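Local coordinates for protein bifunctional autolysin (Staphylococcus aureus subsp. aureus Mu50, PDB 6FXO) that probably cleaves staphylococcal cell-wall peptidoglycan as a bifunctional autolysin, here through its family 73 N-acetylglucosaminidase domain, at residues A59-Q71 / Y187-R199. Numbering follows the deposited sequence.
Sequences ALKYQFLRLDQPQ and YVKAGQNTLYKMR
L67 N donates a hydrogen bond of 3.0 Å to N193 O. A second backbone bond runs from Y196 N to Q63 O at 3.1 Å. Q63 O is the carbonyl near the end of the 3-10 turn 60-64, and this bond brings the first turn of helix 195-200 against that turn. Between the two bonds, T194 sets its CG2 methyl beside F64 O and L65 O. Its OG1 accepts from K197 N, a capping bond, with T194 at the N-cap of the helix.

R66 grips D68 side-on. NE bonds OD1 and NH2 bonds OD2, each in the guanidinium plane and each using a syn lone pair of the carboxylate. The N193 amide lies over one face of this guanidinium, with the two planes only 4° apart. N193 OD1 accepts from K197 NZ at 2.6 Å. R66 NH1 and K197 NZ both form salt bridges to D239 in the C-terminal strand 237-242.

Apolar side chains pack beside these bonds. L67 CD1 meets M198 CE at 3.5 Å and L195 CD2 at 3.9 Å, and V188 CG1 lies against the backbone and CB of D68. Y108 of helix 106-116 also touches L67, V188 and M198. At the other end, the Y196 ring swings away from its own backbone N (chi1 -169°) and lies beside F64. The rings sit obliquely, planes at 39°. Q63 OE1 approaches the Y196 ring at its edge, 3.4 Å from CD2.

The contact thus joins the loop between helices 51-56 and 75-82 to the start of a helix in the glucosaminidase region. The shared carboxylate of D239 probably offsets the two neighbouring positive charges and ties both segments to the C-terminal strand.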
ATOM      1  N   ALA A  59       5.062 -13.943  -4.770  1.00 31.65           N
ATOM      2  CA  ALA A  59       4.441 -12.660  -4.975  1.00 31.69           C
ATOM      3  C   ALA A  59       3.487 -12.445  -3.786  1.00 32.47           C
ATOM      4  O   ALA A  59       3.514 -11.363  -3.182  1.00 30.42           O
ATOM      5  CB  ALA A  59       3.638 -12.576  -6.298  1.00 29.16           C
ATOM      6  N   LEU A  60       2.713 -13.503  -3.449  1.00 32.10           N
ATOM      7  CA  LEU A  60       1.767 -13.407  -2.322  1.00 34.74           C
ATOM      8  C   LEU A  60       2.392 -13.053  -0.933  1.00 33.63           C
ATOM      9  O   LEU A  60       1.732 -12.354  -0.185  1.00 34.59           O
ATOM     10  CB  LEU A  60       0.824 -14.645  -2.170  1.00 38.02           C
ATOM     11  CG  LEU A  60       0.037 -15.242  -3.395  1.00 43.06           C
ATOM     12  CD1 LEU A  60      -0.967 -16.259  -2.877  1.00 35.01           C
ATOM     13  CD2 LEU A  60      -0.767 -14.252  -4.173  1.00 28.44           C
ATOM     14  N   LYS A  61       3.651 -13.468  -0.617  1.00 29.15           N
ATOM     15  CA  LYS A  61       4.160 -13.090   0.700  1.00 29.61           C
ATOM     16  C   LYS A  61       4.297 -11.563   0.878  1.00 24.67           C
ATOM     17  O   LYS A  61       4.448 -11.127   1.983  1.00 21.55           O
ATOM     18  CB  LYS A  61       5.498 -13.780   1.087  1.00 32.63           C
ATOM     19  CG  LYS A  61       6.682 -13.629   0.090  1.00 41.88           C
ATOM     20  CD  LYS A  61       7.891 -14.540   0.499  1.00 54.28           C
ATOM     21  CE  LYS A  61       9.145 -14.387  -0.361  1.00 80.90           C
ATOM     22  NZ  LYS A  61      10.285 -15.302   0.029  1.00 81.37           N
ATOM     23  N   TYR A  62       4.196 -10.748  -0.216  1.00 21.58           N
ATOM     24  CA  TYR A  62       4.339  -9.329  -0.001  1.00 21.86           C
ATOM     25  C   TYR A  62       3.272  -8.677   0.837  1.00 26.03           C
ATOM     26  O   TYR A  62       3.472  -7.533   1.233  1.00 24.11           O
ATOM     27  CB  TYR A  62       4.858  -8.550  -1.273  1.00 28.07           C
ATOM     28  CG  TYR A  62       6.354  -8.727  -1.546  1.00 22.14           C
ATOM     29  CD1 TYR A  62       6.851  -9.924  -2.048  1.00 23.94           C
ATOM     30  CD2 TYR A  62       7.276  -7.729  -1.225  1.00 31.10           C
ATOM     31  CE1 TYR A  62       8.209 -10.135  -2.211  1.00 21.23           C
ATOM     32  CE2 TYR A  62       8.679  -7.921  -1.401  1.00 18.99           C
ATOM     33  CZ  TYR A  62       9.115  -9.111  -1.894  1.00 19.51           C
ATOM     34  OH  TYR A  62      10.455  -9.258  -2.172  1.00 33.90           O
ATOM     35  N   GLN A  63       2.116  -9.409   1.112  1.00 29.52           N
ATOM     36  CA  GLN A  63       1.049  -8.856   1.922  1.00 36.41           C
ATOM     37  C   GLN A  63       1.518  -8.798   3.374  1.00 34.40           C
ATOM     38  O   GLN A  63       0.902  -8.138   4.188  1.00 32.83           O
ATOM     39  CB  GLN A  63      -0.289  -9.620   1.791  1.00 33.42           C
ATOM     40  CG  GLN A  63      -0.347 -11.072   2.251  1.00 26.01           C
ATOM     41  CD  GLN A  63      -1.559 -11.647   1.535  1.00 34.70           C
ATOM     42  OE1 GLN A  63      -2.758 -11.425   1.983  1.00 19.32           O
ATOM     43  NE2 GLN A  63      -1.253 -12.385   0.373  1.00 16.29           N
ATOM     44  N   PHE A  64       2.534  -9.566   3.672  1.00 35.92           N
ATOM     45  CA  PHE A  64       3.135  -9.607   5.018  1.00 37.24           C
ATOM     46  C   PHE A  64       4.359  -8.668   5.135  1.00 37.69           C
ATOM     47  O   PHE A  64       4.979  -8.600   6.193  1.00 37.77           O
ATOM     48  CB  PHE A  64       3.454 -10.989   5.487  1.00 32.49           C
ATOM     49  CG  PHE A  64       2.386 -12.016   5.236  1.00 33.49           C
ATOM     50  CD1 PHE A  64       1.119 -11.937   5.883  1.00 23.72           C
ATOM     51  CD2 PHE A  64       2.601 -13.045   4.341  1.00 36.23           C
ATOM     52  CE1 PHE A  64       0.166 -12.842   5.597  1.00 29.19           C
ATOM     53  CE2 PHE A  64       1.603 -13.965   4.072  1.00 51.13           C
ATOM     54  CZ  PHE A  64       0.392 -13.862   4.698  1.00 39.91           C
ATOM     55  N   LEU A  65       4.740  -7.999   4.030  1.00 29.48           N
ATOM     56  CA  LEU A  65       5.882  -7.096   4.119  1.00 27.96           C
ATOM     57  C   LEU A  65       5.487  -5.895   5.068  1.00 26.46           C
ATOM     58  O   LEU A  65       4.399  -5.356   4.918  1.00 28.02           O
ATOM     59  CB  LEU A  65       6.265  -6.515   2.712  1.00 24.23           C
ATOM     60  CG  LEU A  65       7.356  -5.447   2.631  1.00 23.57           C
ATOM     61  CD1 LEU A  65       8.816  -6.123   2.658  1.00 14.66           C
ATOM     62  CD2 LEU A  65       7.142  -4.460   1.438  1.00 15.06           C
ATOM     63  N   ARG A  66       6.360  -5.458   5.978  1.00 29.08           N
ATOM     64  CA  ARG A  66       6.002  -4.330   6.819  1.00 28.08           C
ATOM     65  C   ARG A  66       6.253  -2.978   6.138  1.00 29.29           C
ATOM     66  O   ARG A  66       7.357  -2.612   5.786  1.00 32.93           O
ATOM     67  CB  ARG A  66       6.756  -4.376   8.187  1.00 32.55           C
ATOM     68  CG  ARG A  66       6.401  -5.528   9.144  1.00 30.46           C
ATOM     69  CD  ARG A  66       5.163  -5.307  10.069  1.00 40.27           C
ATOM     70  NE  ARG A  66       5.446  -4.251  11.039  1.00 44.73           N
ATOM     71  CZ  ARG A  66       5.752  -4.423  12.329  1.00 43.20           C
ATOM     72  NH1 ARG A  66       5.827  -5.642  12.840  1.00 32.52           N
ATOM     73  NH2 ARG A  66       6.037  -3.380  13.089  1.00 48.63           N
ATOM     74  N   LEU A  67       5.154  -2.276   5.891  1.00 31.93           N
ATOM     75  CA  LEU A  67       5.004  -0.993   5.264  1.00 29.76           C
ATOM     76  C   LEU A  67       5.436   0.178   6.140  1.00 31.43           C
ATOM     77  O   LEU A  67       5.605   1.288   5.661  1.00 33.66           O
ATOM     78  CB  LEU A  67       3.479  -0.915   4.872  1.00 34.62           C
ATOM     79  CG  LEU A  67       2.971  -2.058   3.893  1.00 26.53           C
ATOM     80  CD1 LEU A  67       1.543  -1.880   3.498  1.00 29.06           C
ATOM     81  CD2 LEU A  67       3.820  -1.958   2.529  1.00 26.12           C
ATOM     82  N   ASP A  68       5.546  -0.057   7.448  1.00 34.60           N
ATOM     83  CA  ASP A  68       5.953   0.955   8.404  1.00 36.01           C
ATOM     84  C   ASP A  68       7.481   0.925   8.499  1.00 40.30           C
ATOM     85  O   ASP A  68       8.081   1.713   9.216  1.00 43.77           O
ATOM     86  CB  ASP A  68       5.262   0.712   9.759  1.00 36.78           C
ATOM     87  CG  ASP A  68       5.507  -0.660  10.343  1.00 40.71           C
ATOM     88  OD1 ASP A  68       5.410  -1.645   9.590  1.00 38.92           O
ATOM     89  OD2 ASP A  68       5.705  -0.757  11.570  1.00 47.70           O
ATOM     90  N   GLN A  69       8.117   0.013   7.754  1.00 37.44           N
ATOM     91  CA  GLN A  69       9.566  -0.044   7.827  1.00 37.31           C
ATOM     92  C   GLN A  69      10.353   0.279   6.615  1.00 35.57           C
ATOM     93  O   GLN A  69      10.398  -0.492   5.673  1.00 39.26           O
ATOM     94  CB  GLN A  69      10.073  -1.384   8.383  1.00 37.23           C
ATOM     95  CG  GLN A  69      11.158  -1.142   9.453  1.00 64.28           C
ATOM     96  CD  GLN A  69      11.206  -2.158  10.581  1.00 80.90           C
ATOM     97  OE1 GLN A  69      10.247  -2.303  11.342  1.00 80.96           O
ATOM     98  NE2 GLN A  69      12.365  -2.798  10.807  1.00 77.44           N
ATOM     99  N   PRO A  70      10.978   1.426   6.607  1.00 35.15           N
ATOM    100  CA  PRO A  70      11.781   1.769   5.460  1.00 38.89           C
ATOM    101  C   PRO A  70      12.936   0.791   5.324  1.00 38.31           C
ATOM    102  O   PRO A  70      13.405   0.233   6.302  1.00 37.30           O
ATOM    103  CB  PRO A  70      12.306   3.159   5.791  1.00 38.01           C
ATOM    104  CG  PRO A  70      11.353   3.689   6.762  1.00 46.17           C
ATOM    105  CD  PRO A  70      10.979   2.515   7.600  1.00 43.83           C
ATOM    106  N   GLN A  71      13.310   0.579   4.112  1.00 37.68           N
ATOM    107  CA  GLN A  71      14.376  -0.274   3.707  1.00 48.37           C
ATOM    108  C   GLN A  71      15.292   0.749   3.148  1.00 60.80           C
ATOM    109  O   GLN A  71      14.848   1.766   2.639  1.00 79.65           O
ATOM    110  CB  GLN A  71      13.917  -1.193   2.583  1.00 54.16           C
ATOM    111  CG  GLN A  71      14.665  -2.500   2.555  1.00 55.25           C
ATOM    112  CD  GLN A  71      14.131  -3.400   1.474  1.00 51.05           C
ATOM    113  OE1 GLN A  71      13.046  -3.948   1.573  1.00 47.48           O
ATOM    114  NE2 GLN A  71      14.859  -3.575   0.415  1.00 51.75           N
ATOM    115  N   TYR A 187      -3.737   4.033   8.221  1.00 65.52           N
ATOM    116  CA  TYR A 187      -3.752   2.592   8.253  1.00 56.47           C
ATOM    117  C   TYR A 187      -2.495   1.998   8.805  1.00 55.33           C
ATOM    118  O   TYR A 187      -2.535   1.269   9.794  1.00 53.25           O
ATOM    119  CB  TYR A 187      -4.130   2.039   6.860  1.00 57.55           C
ATOM    120  CG  TYR A 187      -5.631   1.914   6.670  1.00 51.22           C
ATOM    121  CD1 TYR A 187      -6.376   2.942   6.104  1.00 51.49           C
ATOM    122  CD2 TYR A 187      -6.306   0.777   7.069  1.00 40.46           C
ATOM    123  CE1 TYR A 187      -7.752   2.837   5.950  1.00 57.06           C
ATOM    124  CE2 TYR A 187      -7.682   0.658   6.925  1.00 50.98           C
ATOM    125  CZ  TYR A 187      -8.403   1.689   6.361  1.00 64.95           C
ATOM    126  OH  TYR A 187      -9.764   1.552   6.220  1.00 71.44           O
ATOM    127  N   VAL A 188      -1.376   2.337   8.187  1.00 56.44           N
ATOM    128  CA  VAL A 188      -0.075   1.843   8.602  1.00 56.38           C
ATOM    129  C   VAL A 188       0.306   2.273  10.021  1.00 56.73           C
ATOM    130  O   VAL A 188       0.966   1.510  10.720  1.00 59.80           O
ATOM    131  CB  VAL A 188       0.922   2.336   7.501  1.00 53.02           C
ATOM    132  CG1 VAL A 188       2.337   1.801   7.718  1.00 40.18           C
ATOM    133  CG2 VAL A 188       0.414   1.944   6.113  1.00 39.95           C
ATOM    134  N   LYS A 189      -0.114   3.482  10.451  1.00 56.40           N
ATOM    135  CA  LYS A 189       0.176   3.979  11.785  1.00 55.69           C
ATOM    136  C   LYS A 189      -0.764   3.668  12.937  1.00 61.63           C
ATOM    137  O   LYS A 189      -0.463   3.964  14.093  1.00 67.95           O
ATOM    138  CB  LYS A 189       0.655   5.461  11.730  1.00 61.22           C
ATOM    139  CG  LYS A 189       1.830   5.762  10.731  1.00 42.28           C
ATOM    140  CD  LYS A 189       3.030   4.775  10.727  1.00 44.21           C
ATOM    141  CE  LYS A 189       4.302   5.305  11.384  1.00 61.79           C
ATOM    142  NZ  LYS A 189       5.522   4.441  11.161  1.00 65.30           N
ATOM    143  N   ALA A 190      -1.896   3.034  12.609  1.00 60.10           N
ATOM    144  CA  ALA A 190      -2.936   2.647  13.563  1.00 62.26           C
ATOM    145  C   ALA A 190      -2.784   1.160  13.791  1.00 55.94           C
ATOM    146  O   ALA A 190      -3.668   0.473  14.290  1.00 63.58           O
ATOM    147  CB  ALA A 190      -4.308   2.939  12.987  1.00 63.86           C
ATOM    148  N   GLY A 191      -1.634   0.681  13.398  1.00 54.03           N
ATOM    149  CA  GLY A 191      -1.289  -0.737  13.528  1.00 47.41           C
ATOM    150  C   GLY A 191      -1.529  -1.688  12.361  1.00 43.90           C
ATOM    151  O   GLY A 191      -1.105  -2.861  12.407  1.00 36.02           O
ATOM    152  N   GLN A 192      -2.217  -1.251  11.304  1.00 36.90           N
ATOM    153  CA  GLN A 192      -2.373  -2.241  10.248  1.00 41.28           C
ATOM    154  C   GLN A 192      -1.212  -2.022   9.293  1.00 36.72           C
ATOM    155  O   GLN A 192      -1.376  -1.359   8.270  1.00 35.10           O
ATOM    156  CB  GLN A 192      -3.747  -2.075   9.634  1.00 34.72           C
ATOM    157  CG  GLN A 192      -4.755  -2.726  10.564  1.00 43.39           C
ATOM    158  CD  GLN A 192      -6.185  -2.351  10.285  1.00 58.76           C
ATOM    159  OE1 GLN A 192      -6.679  -1.332  10.794  1.00 42.15           O
ATOM    160  NE2 GLN A 192      -6.886  -3.190   9.502  1.00 51.85           N
ATOM    161  N   ASN A 193      -0.028  -2.564   9.670  1.00 37.12           N
ATOM    162  CA  ASN A 193       1.180  -2.414   8.861  1.00 44.44           C
ATOM    163  C   ASN A 193       1.535  -3.348   7.722  1.00 41.09           C
ATOM    164  O   ASN A 193       2.661  -3.288   7.253  1.00 39.70           O
ATOM    165  CB  ASN A 193       2.424  -2.184   9.711  1.00 38.79           C
ATOM    166  CG  ASN A 193       2.556  -2.969  10.974  1.00 35.25           C
ATOM    167  OD1 ASN A 193       2.446  -4.194  10.983  1.00 33.70           O
ATOM    168  ND2 ASN A 193       2.963  -2.353  12.084  1.00 44.26           N
ATOM    169  N   THR A 194       0.651  -4.240   7.328  1.00 40.06           N
ATOM    170  CA  THR A 194       0.965  -5.132   6.229  1.00 38.99           C
ATOM    171  C   THR A 194      -0.322  -5.207   5.513  1.00 36.12           C
ATOM    172  O   THR A 194      -1.358  -5.040   6.155  1.00 34.47           O
ATOM    173  CB  THR A 194       1.271  -6.540   6.687  1.00 37.14           C
ATOM    174  OG1 THR A 194       0.223  -6.935   7.586  1.00 34.26           O
ATOM    175  CG2 THR A 194       2.619  -6.665   7.297  1.00 37.97           C
ATOM    176  N   LEU A 195      -0.284  -5.511   4.232  1.00 28.26           N
ATOM    177  CA  LEU A 195      -1.566  -5.589   3.519  1.00 33.99           C
ATOM    178  C   LEU A 195      -2.557  -6.664   4.142  1.00 28.72           C
ATOM    179  O   LEU A 195      -3.724  -6.539   3.969  1.00 26.58           O
ATOM    180  CB  LEU A 195      -1.410  -5.860   1.984  1.00 32.32           C
ATOM    181  CG  LEU A 195      -0.353  -5.005   1.192  1.00 29.51           C
ATOM    182  CD1 LEU A 195       0.069  -5.667  -0.048  1.00 18.25           C
ATOM    183  CD2 LEU A 195      -0.833  -3.597   0.918  1.00 25.65           C
ATOM    184  N   TYR A 196      -2.064  -7.660   4.828  1.00 24.70           N
ATOM    185  CA  TYR A 196      -2.925  -8.630   5.380  1.00 34.56           C
ATOM    186  C   TYR A 196      -3.675  -7.986   6.608  1.00 45.38           C
ATOM    187  O   TYR A 196      -4.884  -8.143   6.732  1.00 48.15           O
ATOM    188  CB  TYR A 196      -2.119  -9.845   5.855  1.00 34.58           C
ATOM    189  CG  TYR A 196      -2.946 -11.050   6.229  1.00 50.11           C
ATOM    190  CD1 TYR A 196      -3.479 -11.196   7.514  1.00 47.49           C
ATOM    191  CD2 TYR A 196      -3.199 -12.054   5.305  1.00 51.10           C
ATOM    192  CE1 TYR A 196      -4.249 -12.317   7.857  1.00 32.57           C
ATOM    193  CE2 TYR A 196      -3.956 -13.166   5.635  1.00 58.20           C
ATOM    194  CZ  TYR A 196      -4.476 -13.293   6.909  1.00 42.65           C
ATOM    195  OH  TYR A 196      -5.203 -14.402   7.206  1.00 52.39           O
ATOM    196  N   LYS A 197      -2.956  -7.256   7.479  1.00 41.41           N
ATOM    197  CA  LYS A 197      -3.580  -6.643   8.616  1.00 39.23           C
ATOM    198  C   LYS A 197      -4.590  -5.624   8.111  1.00 42.46           C
ATOM    199  O   LYS A 197      -5.643  -5.452   8.746  1.00 49.62           O
ATOM    200  CB  LYS A 197      -2.550  -5.992   9.558  1.00 32.09           C
ATOM    201  CG  LYS A 197      -1.702  -7.008  10.400  1.00 29.04           C
ATOM    202  CD  LYS A 197      -0.425  -6.298  10.967  1.00 35.35           C
ATOM    203  CE  LYS A 197       0.422  -6.982  12.064  1.00 48.49           C
ATOM    204  NZ  LYS A 197       1.755  -6.292  12.367  1.00 21.01           N
ATOM    205  N   MET A 198      -4.288  -4.976   6.967  1.00 34.74           N
ATOM    206  CA  MET A 198      -5.256  -3.982   6.463  1.00 39.43           C
ATOM    207  C   MET A 198      -6.556  -4.600   5.980  1.00 32.22           C
ATOM    208  O   MET A 198      -7.585  -3.939   6.063  1.00 30.04           O
ATOM    209  CB  MET A 198      -4.697  -3.051   5.374  1.00 37.12           C
ATOM    210  CG  MET A 198      -3.414  -2.425   5.723  1.00 36.46           C
ATOM    211  SD  MET A 198      -2.757  -1.497   4.341  1.00 36.07           S
ATOM    212  CE  MET A 198      -1.336  -0.804   5.075  1.00 48.10           C
ATOM    213  N   ARG A 199      -6.482  -5.844   5.516  1.00 30.04           N
ATOM    214  CA  ARG A 199      -7.625  -6.554   5.029  1.00 35.11           C
ATOM    215  C   ARG A 199      -8.420  -7.316   6.068  1.00 41.87           C
ATOM    216  O   ARG A 199      -9.628  -7.099   6.138  1.00 38.82           O
ATOM    217  CB  ARG A 199      -7.273  -7.543   3.873  1.00 34.45           C
ATOM    218  CG  ARG A 199      -8.509  -8.370   3.305  1.00 28.90           C
ATOM    219  CD  ARG A 199      -9.647  -7.441   2.742  1.00 23.99           C
ATOM    220  NE  ARG A 199     -10.824  -8.183   2.323  1.00 33.44           N
ATOM    221  CZ  ARG A 199     -11.662  -8.817   3.120  1.00 61.42           C
ATOM    222  NH1 ARG A 199     -11.468  -8.800   4.446  1.00 55.43           N
ATOM    223  NH2 ARG A 199     -12.682  -9.488   2.610  1.00 71.59           N
TER